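Local atomic coordinates of hdh assembly factor Kustc1130 (Kuenenia stuttgartiensis, PDB entry 6HIF), a protein that probably serves as an assembly factor for hydrazine dehydrogenase, a multiheme enzyme of anammox bacteria, and forms a large complex with it. Residues L33-I38 and I75-H80; I49-E54 and G71-S76; I38-P43 and K106-S111. All blocks are in the same frame, centred on the assembly; numbering follows the deposited sequence.

In the fold
Contacts 1 and 2 share strand 71-79. In contact 1 its buried side meets strand 31-39 of the facing sheet, and in contact 2 its edge pairs with strand 48-51. Their centres lie about 10 Å apart, and I75 takes part in both. L33 CD2 also packs on V51 CG1 at 3.7 Å, so both contacts line the same interior. S76 and a sulfate ion mark the outer side of the same strand. Contact 3 sits at the far end of strand 31-39, its centre about 12 Å from that of contact 1 and about 22 Å from that of contact 2. E79 OE2 approaches H109 NE2 at 2.7 Å, a probable hydrogen bond tying contacts 1 and 3.

Contact 1: residues L33-I38 and I75-H80; sequences LWVTAI and ISVHEH. With SO4 (sulfate ion), chain B.
I75 and V77 face L33, V35 and A37 across the interior of a beta sandwich. Strand 31-39 belongs to one sheet and strand 71-79 to the other. The short segments cross at -34°, their axes 9.0 Å apart at the closest point.

Between the strands the contact is apolar. L33 and I75 meet tip to tip, with L33 CD2 3.8 Å from I75 CD1. V35 also meets I75 end on, and both of its methyls reach I75 CG2. V35 CG1 passes alongside V77 CG2, the two side chains pointing opposite ways. A37 CB touches V77 CG1 at 3.8 Å. I75 divides its branches: CG2 lies anti to the backbone N and serves V35, while CG1 carries CD1 to L33. With an alanine here, L33 CD2 would probably lose its contact with CD1 and the V35 methyls theirs with CG2, opening a gap between the sheets.

The polar contacts are on the other side of strand 71-79. S76 and H78 bind a sulfate ion, probably from the crystallisation liquor, and H86 also bonds to it. S76 OG donates to sulfate O1 at 3.1 Å. H78 NE2 makes a weak bond of 3.2 Å to sulfate O2, bent to 130° at the hydrogen.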
loop_
_atom_site.group_PDB
_atom_site.type_symbol
_atom_site.label_atom_id
_atom_site.label_comp_id
_atom_site.label_asym_id
_atom_site.label_seq_id
_atom_site.Cartn_x
_atom_site.Cartn_y
_atom_site.Cartn_z
ATOM N N LEU Y 33 22.351 31.809 -61.395
ATOM C CA LEU Y 33 22.145 32.013 -62.819
ATOM C C LEU Y 33 22.399 30.705 -63.563
ATOM O O LEU Y 33 23.490 30.144 -63.489
ATOM C CB LEU Y 33 23.087 33.115 -63.314
ATOM C CG LEU Y 33 23.041 33.406 -64.814
ATOM C CD1 LEU Y 33 21.787 34.183 -65.184
ATOM C CD2 LEU Y 33 24.277 34.178 -65.246
ATOM N N TRP Y 34 21.366 30.239 -64.272
ATOM C CA TRP Y 34 21.466 29.103 -65.173
ATOM C C TRP Y 34 21.654 29.631 -66.590
ATOM O O TRP Y 34 20.901 30.503 -67.024
ATOM C CB TRP Y 34 20.191 28.257 -65.097
ATOM C CG TRP Y 34 19.831 27.731 -63.740
ATOM C CD1 TRP Y 34 19.524 28.454 -62.623
ATOM C CD2 TRP Y 34 19.686 26.346 -63.376
ATOM N NE1 TRP Y 34 19.220 27.616 -61.583
ATOM C CE2 TRP Y 34 19.307 26.318 -62.015
ATOM C CE3 TRP Y 34 19.839 25.135 -64.061
ATOM C CZ2 TRP Y 34 19.089 25.120 -61.333
ATOM C CZ3 TRP Y 34 19.623 23.953 -63.387
ATOM C CH2 TRP Y 34 19.251 23.949 -62.041
ATOM N N VAL Y 35 22.657 29.104 -67.301
ATOM C CA VAL Y 35 22.864 29.471 -68.697
ATOM C C VAL Y 35 22.854 28.207 -69.555
ATOM O O VAL Y 35 23.674 27.311 -69.360
ATOM C CB VAL Y 35 24.142 30.308 -68.914
ATOM C CG1 VAL Y 35 24.299 30.728 -70.368
ATOM C CG2 VAL Y 35 24.183 31.531 -68.013
ATOM N N THR Y 36 21.910 28.154 -70.501
ATOM C CA THR Y 36 21.761 27.014 -71.391
ATOM C C THR Y 36 22.181 27.421 -72.801
ATOM O O THR Y 36 21.706 28.424 -73.337
ATOM C CB THR Y 36 20.331 26.460 -71.354
ATOM O OG1 THR Y 36 19.989 26.165 -69.999
ATOM C CG2 THR Y 36 20.154 25.219 -72.202
ATOM N N ALA Y 37 23.084 26.623 -73.382
ATOM C CA ALA Y 37 23.582 26.849 -74.728
ATOM C C ALA Y 37 22.876 25.902 -75.693
ATOM O O ALA Y 37 23.005 24.683 -75.586
ATOM C CB ALA Y 37 25.080 26.658 -74.759
ATOM N N ILE Y 38 22.132 26.486 -76.637
ATOM C CA ILE Y 38 21.325 25.720 -77.572
ATOM C C ILE Y 38 21.829 25.991 -78.986
ATOM O O ILE Y 38 22.289 27.090 -79.285
ATOM C CB ILE Y 38 19.829 26.078 -77.441
ATOM C CG1 ILE Y 38 19.415 26.435 -76.014
ATOM C CG2 ILE Y 38 18.957 24.965 -77.987
ATOM C CD1 ILE Y 38 18.047 27.069 -75.930
ATOM N N ILE Y 75 27.320 37.759 -69.882
ATOM C CA ILE Y 75 27.327 36.351 -70.246
ATOM C C ILE Y 75 27.820 36.244 -71.686
ATOM O O ILE Y 75 27.340 36.960 -72.565
ATOM C CB ILE Y 75 25.932 35.711 -70.074
ATOM C CG1 ILE Y 75 25.334 35.987 -68.692
ATOM C CG2 ILE Y 75 25.972 34.219 -70.374
ATOM C CD1 ILE Y 75 23.838 35.773 -68.621
ATOM N N SER Y 76 28.790 35.351 -71.905
ATOM C CA SER Y 76 29.275 35.056 -73.243
ATOM C C SER Y 76 29.424 33.547 -73.416
ATOM O O SER Y 76 30.063 32.883 -72.601
ATOM C CB SER Y 76 30.558 35.788 -73.536
ATOM O OG SER Y 76 31.582 35.393 -72.639
ATOM N N VAL Y 77 28.808 33.029 -74.485
ATOM C CA VAL Y 77 28.876 31.617 -74.817
ATOM C C VAL Y 77 29.695 31.462 -76.097
ATOM O O VAL Y 77 29.327 31.997 -77.140
ATOM C CB VAL Y 77 27.468 31.000 -74.953
ATOM C CG1 VAL Y 77 27.526 29.510 -75.256
ATOM C CG2 VAL Y 77 26.617 31.254 -73.718
ATOM N N HIS Y 78 30.814 30.735 -75.987
ATOM C CA HIS Y 78 31.707 30.470 -77.104
ATOM C C HIS Y 78 31.783 28.964 -77.340
ATOM O O HIS Y 78 31.787 28.186 -76.387
ATOM C CB HIS Y 78 33.094 31.071 -76.823
ATOM C CG HIS Y 78 33.200 32.536 -77.094
ATOM N ND1 HIS Y 78 34.235 33.077 -77.832
ATOM C CD2 HIS Y 78 32.410 33.574 -76.741
ATOM C CE1 HIS Y 78 34.079 34.383 -77.919
ATOM N NE2 HIS Y 78 32.966 34.714 -77.259
ATOM N N GLU Y 79 31.839 28.570 -78.620
ATOM C CA GLU Y 79 31.966 27.173 -79.013
ATOM C C GLU Y 79 32.921 27.061 -80.201
ATOM O O GLU Y 79 32.988 27.968 -81.031
ATOM C CB GLU Y 79 30.581 26.540 -79.196
ATOM C CG GLU Y 79 30.447 25.619 -80.395
ATOM C CD GLU Y 79 30.006 26.328 -81.662
ATOM O OE1 GLU Y 79 29.408 27.413 -81.553
ATOM O OE2 GLU Y 79 30.262 25.797 -82.755
ATOM N N HIS Y 80 33.633 25.926 -80.270
ATOM C CA HIS Y 80 34.817 25.726 -81.098
ATOM C C HIS Y 80 34.539 25.912 -82.591
ATOM O O HIS Y 80 35.475 25.973 -83.387
ATOM C CB HIS Y 80 35.481 24.376 -80.781
ATOM C CG HIS Y 80 36.579 24.465 -79.769
ATOM N ND1 HIS Y 80 37.876 24.823 -80.106
ATOM C CD2 HIS Y 80 36.584 24.248 -78.434
ATOM C CE1 HIS Y 80 38.629 24.824 -79.023
ATOM N NE2 HIS Y 80 37.860 24.472 -77.984
HETATM S S SO4 B . 34.254 37.208 -74.762
HETATM O O1 SO4 B . 34.329 36.113 -73.768
HETATM O O2 SO4 B . 32.906 37.255 -75.366
HETATM O O3 SO4 B . 34.528 38.498 -74.090
HETATM O O4 SO4 B . 35.252 36.970 -75.830
#

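Contact 2: residues I49-E54 and G71-S76; sequences IKVGDE and GTYAIS. With SO4 (sulfate ion), chain B.
S76, V51 and K50 carry most of this contact between antiparallel neighbours in one sheet of the beta sandwich. The short strands run at 176° to each other.

K50 and S76 form a hydrogen-bonded pair. K50 N donates to S76 O at 2.8 Å, nearly straight at 173°. S76 N returns a bond of 2.9 Å to K50 O. Both donors lie in the plane of the carbonyl they meet. The reciprocal pair sets K50 opposite S76. The side chains of this pair share the sulfate side of the sheet. S76 OG is 3.2 Å from K50 CB. S76 chi1 of 61° sets OG between the backbone N and the carbonyl carbon, facing K50 and the ion. The aliphatic part of K50 passes the same ion, with CD 3.6 Å from sulfate O1. K50 NZ has a long, weak ion pair with E55.

V51 points into the sandwich. It lies alongside I75, its CG2 3.8 Å from I75 CG1. Its other methyl, CG1, touches Y73 CB at 3.9 Å, where the two side chains cross at about a right angle. L33, F66 and L68 also pack on V51.

After V51 the chain reverses in a type II' turn, with G52 at positive phi. The Y73 hydroxyl is bonded to R69 O. At the near edge of its ring, in the ring plane, G52 CA lies 3.8 Å from Y73 CD2.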
loop_
_atom_site.group_PDB
_atom_site.type_symbol
_atom_site.label_atom_id
_atom_site.label_comp_id
_atom_site.label_asym_id
_atom_site.label_seq_id
_atom_site.Cartn_x
_atom_site.Cartn_y
_atom_site.Cartn_z
ATOM N N ILE Y 49 31.117 28.888 -71.240
ATOM C CA ILE Y 49 30.301 30.013 -70.822
ATOM C C ILE Y 49 31.102 30.854 -69.829
ATOM O O ILE Y 49 31.584 30.345 -68.818
ATOM C CB ILE Y 49 28.958 29.532 -70.229
ATOM C CG1 ILE Y 49 28.215 28.594 -71.187
ATOM C CG2 ILE Y 49 28.095 30.718 -69.815
ATOM C CD1 ILE Y 49 26.972 27.969 -70.605
ATOM N N LYS Y 50 31.237 32.145 -70.151
ATOM C CA LYS Y 50 31.884 33.116 -69.282
ATOM C C LYS Y 50 30.822 34.035 -68.682
ATOM O O LYS Y 50 30.096 34.714 -69.408
ATOM C CB LYS Y 50 32.900 33.945 -70.075
ATOM C CG LYS Y 50 34.356 33.514 -69.965
ATOM C CD LYS Y 50 35.288 34.411 -70.753
ATOM C CE LYS Y 50 36.662 34.533 -70.130
ATOM N NZ LYS Y 50 37.604 35.273 -71.004
ATOM N N VAL Y 51 30.731 34.032 -67.348
ATOM C CA VAL Y 51 29.917 34.998 -66.627
ATOM C C VAL Y 51 30.796 35.656 -65.565
ATOM O O VAL Y 51 31.248 34.991 -64.634
ATOM C CB VAL Y 51 28.660 34.361 -66.002
ATOM C CG1 VAL Y 51 27.803 35.405 -65.304
ATOM C CG2 VAL Y 51 27.832 33.596 -67.023
ATOM N N GLY Y 52 31.023 36.966 -65.720
ATOM C CA GLY Y 52 31.988 37.676 -64.896
ATOM C C GLY Y 52 33.373 37.043 -65.007
ATOM O O GLY Y 52 33.904 36.904 -66.106
ATOM N N ASP Y 53 33.926 36.633 -63.859
ATOM C CA ASP Y 53 35.245 36.025 -63.801
ATOM C C ASP Y 53 35.133 34.506 -63.907
ATOM O O ASP Y 53 36.141 33.819 -64.073
ATOM C CB ASP Y 53 35.999 36.436 -62.531
ATOM C CG ASP Y 53 36.493 37.873 -62.543
ATOM O OD1 ASP Y 53 36.704 38.420 -63.647
ATOM O OD2 ASP Y 53 36.663 38.434 -61.443
ATOM N N GLU Y 54 33.902 33.992 -63.813
ATOM C CA GLU Y 54 33.679 32.557 -63.754
ATOM C C GLU Y 54 33.593 31.964 -65.158
ATOM O O GLU Y 54 33.096 32.597 -66.088
ATOM C CB GLU Y 54 32.456 32.240 -62.893
ATOM C CG GLU Y 54 32.823 31.716 -61.520
ATOM C CD GLU Y 54 32.091 32.396 -60.379
ATOM O OE1 GLU Y 54 32.422 33.561 -60.084
ATOM O OE2 GLU Y 54 31.186 31.764 -59.796
ATOM N N GLY Y 71 25.088 42.151 -58.732
ATOM C CA GLY Y 71 25.801 43.031 -59.644
ATOM C C GLY Y 71 25.426 42.771 -61.100
ATOM O O GLY Y 71 24.644 41.869 -61.388
ATOM N N THR Y 72 25.991 43.576 -62.005
ATOM C CA THR Y 72 25.774 43.430 -63.436
ATOM C C THR Y 72 26.903 42.592 -64.035
ATOM O O THR Y 72 28.073 42.818 -63.737
ATOM C CB THR Y 72 25.618 44.802 -64.105
ATOM O OG1 THR Y 72 24.584 45.498 -63.409
ATOM C CG2 THR Y 72 25.272 44.714 -65.576
ATOM N N TYR Y 73 26.533 41.622 -64.877
ATOM C CA TYR Y 73 27.471 40.670 -65.448
ATOM C C TYR Y 73 27.269 40.591 -66.959
ATOM O O TYR Y 73 26.197 40.920 -67.465
ATOM C CB TYR Y 73 27.266 39.282 -64.837
ATOM C CG TYR Y 73 27.643 39.158 -63.384
ATOM C CD1 TYR Y 73 26.753 39.498 -62.375
ATOM C CD2 TYR Y 73 28.892 38.686 -63.013
ATOM C CE1 TYR Y 73 27.099 39.385 -61.037
ATOM C CE2 TYR Y 73 29.251 38.560 -61.679
ATOM C CZ TYR Y 73 28.352 38.910 -60.688
ATOM O OH TYR Y 73 28.701 38.787 -59.374
ATOM N N ALA Y 74 28.315 40.145 -67.664
ATOM C CA ALA Y 74 28.237 39.867 -69.089
ATOM C C ALA Y 74 28.378 38.363 -69.325
ATOM O O ALA Y 74 29.398 37.764 -68.985
ATOM C CB ALA Y 74 29.287 40.661 -69.828
ATOM N N ILE Y 75 27.320 37.759 -69.882
ATOM C CA ILE Y 75 27.327 36.351 -70.246
ATOM C C ILE Y 75 27.820 36.244 -71.686
ATOM O O ILE Y 75 27.340 36.960 -72.565
ATOM C CB ILE Y 75 25.932 35.711 -70.074
ATOM C CG1 ILE Y 75 25.334 35.987 -68.692
ATOM C CG2 ILE Y 75 25.972 34.219 -70.374
ATOM C CD1 ILE Y 75 23.838 35.773 -68.621
ATOM N N SER Y 76 28.790 35.351 -71.905
ATOM C CA SER Y 76 29.275 35.056 -73.243
ATOM C C SER Y 76 29.424 33.547 -73.416
ATOM O O SER Y 76 30.063 32.883 -72.601
ATOM C CB SER Y 76 30.558 35.788 -73.536
ATOM O OG SER Y 76 31.582 35.393 -72.639
HETATM S S SO4 B . 34.254 37.208 -74.762
HETATM O O1 SO4 B . 34.329 36.113 -73.768
HETATM O O2 SO4 B . 32.906 37.255 -75.366
HETATM O O3 SO4 B . 34.528 38.498 -74.090
HETATM O O4 SO4 B . 35.252 36.970 -75.830
#

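Contact 3: residues I38-P43 and K106-S111; sequences IAIGTP and KARHPS
R108 reaches across the turn that follows strand 31-39 and meets T42 and I40. Its chain is extended from CG to NE and crosses both side chains at about a right angle. T42 CG2 lies 3.6 Å from R108 NH2. T42 OG1 comes within 3.4 Å of R108 NE, but the angle is too poor for a hydrogen bond. At the other terminal nitrogen, I40 CD1 lies 3.8 Å from R108 NH1. The guanidinium is thus met by two methyls and a hydroxyl. A second contact lies at the base of the arginine, where A39 CB packs on A107 CB at 3.9 Å.

The next shell sets these groups in place. T42 OG1 donates to A39 O at 2.9 Å, tilted 17° from the carbonyl plane. T42 N gives the same oxygen a second bond, so A39 O has two donors from one residue. A39 N in turn bonds to T42 O. These bonds hold the T42 hydroxyl beside R108. I44 touches both A39 and A107. R108 also packs on the backbone of a chain of another protein.

The C-terminal segment 106-111 lies against a type I' beta turn, A39 to T42, which joins the two strands of a tight beta hairpin.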
loop_
_atom_site.group_PDB
_atom_site.type_symbol
_atom_site.label_atom_id
_atom_site.label_comp_id
_atom_site.label_asym_id
_atom_site.label_seq_id
_atom_site.Cartn_x
_atom_site.Cartn_y
_atom_site.Cartn_z
ATOM N N ILE Y 38 22.132 26.486 -76.637
ATOM C CA ILE Y 38 21.325 25.720 -77.572
ATOM C C ILE Y 38 21.829 25.991 -78.986
ATOM O O ILE Y 38 22.289 27.090 -79.285
ATOM C CB ILE Y 38 19.829 26.078 -77.441
ATOM C CG1 ILE Y 38 19.415 26.435 -76.014
ATOM C CG2 ILE Y 38 18.957 24.965 -77.987
ATOM C CD1 ILE Y 38 18.047 27.069 -75.930
ATOM N N ALA Y 39 21.724 24.971 -79.847
ATOM C CA ALA Y 39 21.886 25.123 -81.285
ATOM C C ALA Y 39 20.611 24.651 -81.986
ATOM O O ALA Y 39 20.446 23.456 -82.230
ATOM C CB ALA Y 39 23.104 24.359 -81.744
ATOM N N ILE Y 40 19.728 25.609 -82.305
ATOM C CA ILE Y 40 18.371 25.387 -82.798
ATOM C C ILE Y 40 17.732 24.168 -82.131
ATOM O O ILE Y 40 17.307 23.233 -82.810
ATOM C CB ILE Y 40 18.276 25.338 -84.342
ATOM C CG1 ILE Y 40 19.362 24.466 -84.981
ATOM C CG2 ILE Y 40 18.243 26.746 -84.926
ATOM C CD1 ILE Y 40 18.932 23.762 -86.249
ATOM N N GLY Y 41 17.663 24.198 -80.795
ATOM C CA GLY Y 41 16.902 23.214 -80.044
ATOM C C GLY Y 41 17.786 22.248 -79.261
ATOM O O GLY Y 41 17.464 21.902 -78.127
ATOM N N THR Y 42 18.889 21.813 -79.880
ATOM C CA THR Y 42 19.737 20.788 -79.290
ATOM C C THR Y 42 20.789 21.441 -78.397
ATOM O O THR Y 42 21.305 22.506 -78.734
ATOM C CB THR Y 42 20.336 19.852 -80.351
ATOM O OG1 THR Y 42 20.836 20.648 -81.422
ATOM C CG2 THR Y 42 19.335 18.851 -80.890
ATOM N N PRO Y 43 21.123 20.836 -77.230
ATOM C CA PRO Y 43 22.160 21.375 -76.347
ATOM C C PRO Y 43 23.557 21.284 -76.956
ATOM O O PRO Y 43 23.893 20.290 -77.597
ATOM C CB PRO Y 43 22.074 20.485 -75.097
ATOM C CG PRO Y 43 21.450 19.199 -75.580
ATOM C CD PRO Y 43 20.506 19.614 -76.688
ATOM N N LYS Y 106 24.663 26.839 -87.139
ATOM C CA LYS Y 106 26.085 26.713 -87.424
ATOM C C LYS Y 106 26.817 26.154 -86.205
ATOM O O LYS Y 106 27.962 25.725 -86.319
ATOM C CB LYS Y 106 26.679 28.059 -87.852
ATOM C CG LYS Y 106 26.254 28.571 -89.224
ATOM C CD LYS Y 106 26.578 30.041 -89.429
ATOM C CE LYS Y 106 26.039 30.623 -90.719
ATOM N NZ LYS Y 106 26.828 30.177 -91.891
ATOM N N ALA Y 107 26.141 26.151 -85.048
ATOM C CA ALA Y 107 26.732 25.709 -83.795
ATOM C C ALA Y 107 26.488 24.218 -83.573
ATOM O O ALA Y 107 26.856 23.680 -82.532
ATOM C CB ALA Y 107 26.180 26.531 -82.658
ATOM N N ARG Y 108 25.867 23.559 -84.561
ATOM C CA ARG Y 108 25.521 22.149 -84.479
ATOM C C ARG Y 108 26.574 21.332 -85.217
ATOM O O ARG Y 108 26.746 21.493 -86.426
ATOM C CB ARG Y 108 24.134 21.936 -85.090
ATOM C CG ARG Y 108 23.374 20.745 -84.525
ATOM C CD ARG Y 108 21.990 20.671 -85.133
ATOM N NE ARG Y 108 21.197 19.568 -84.607
ATOM C CZ ARG Y 108 19.948 19.303 -84.972
ATOM N NH1 ARG Y 108 19.356 20.035 -85.904
ATOM N NH2 ARG Y 108 19.293 18.307 -84.402
ATOM N N HIS Y 109 27.268 20.455 -84.481
ATOM C CA HIS Y 109 28.423 19.750 -85.015
ATOM C C HIS Y 109 28.226 18.237 -84.933
ATOM O O HIS Y 109 27.731 17.735 -83.926
ATOM C CB HIS Y 109 29.710 20.213 -84.316
ATOM C CG HIS Y 109 30.057 21.637 -84.596
ATOM N ND1 HIS Y 109 30.404 22.079 -85.862
ATOM C CD2 HIS Y 109 30.117 22.714 -83.788
ATOM C CE1 HIS Y 109 30.666 23.370 -85.817
ATOM N NE2 HIS Y 109 30.493 23.781 -84.555
ATOM N N PRO Y 110 28.599 17.476 -85.994
ATOM C CA PRO Y 110 28.486 16.015 -85.988
ATOM C C PRO Y 110 29.172 15.363 -84.791
ATOM O O PRO Y 110 30.275 15.755 -84.413
ATOM C CB PRO Y 110 29.169 15.594 -87.300
ATOM C CG PRO Y 110 28.961 16.790 -88.203
ATOM C CD PRO Y 110 29.104 17.985 -87.282
ATOM N N SER Y 111 28.485 14.365 -84.217
ATOM C CA SER Y 111 28.909 13.622 -83.039
ATOM C C SER Y 111 29.259 14.577 -81.892
ATOM O O SER Y 111 29.117 14.219 -80.725
ATOM C CB SER Y 111 30.032 12.643 -83.342
ATOM O OG SER Y 111 31.286 13.301 -83.452
#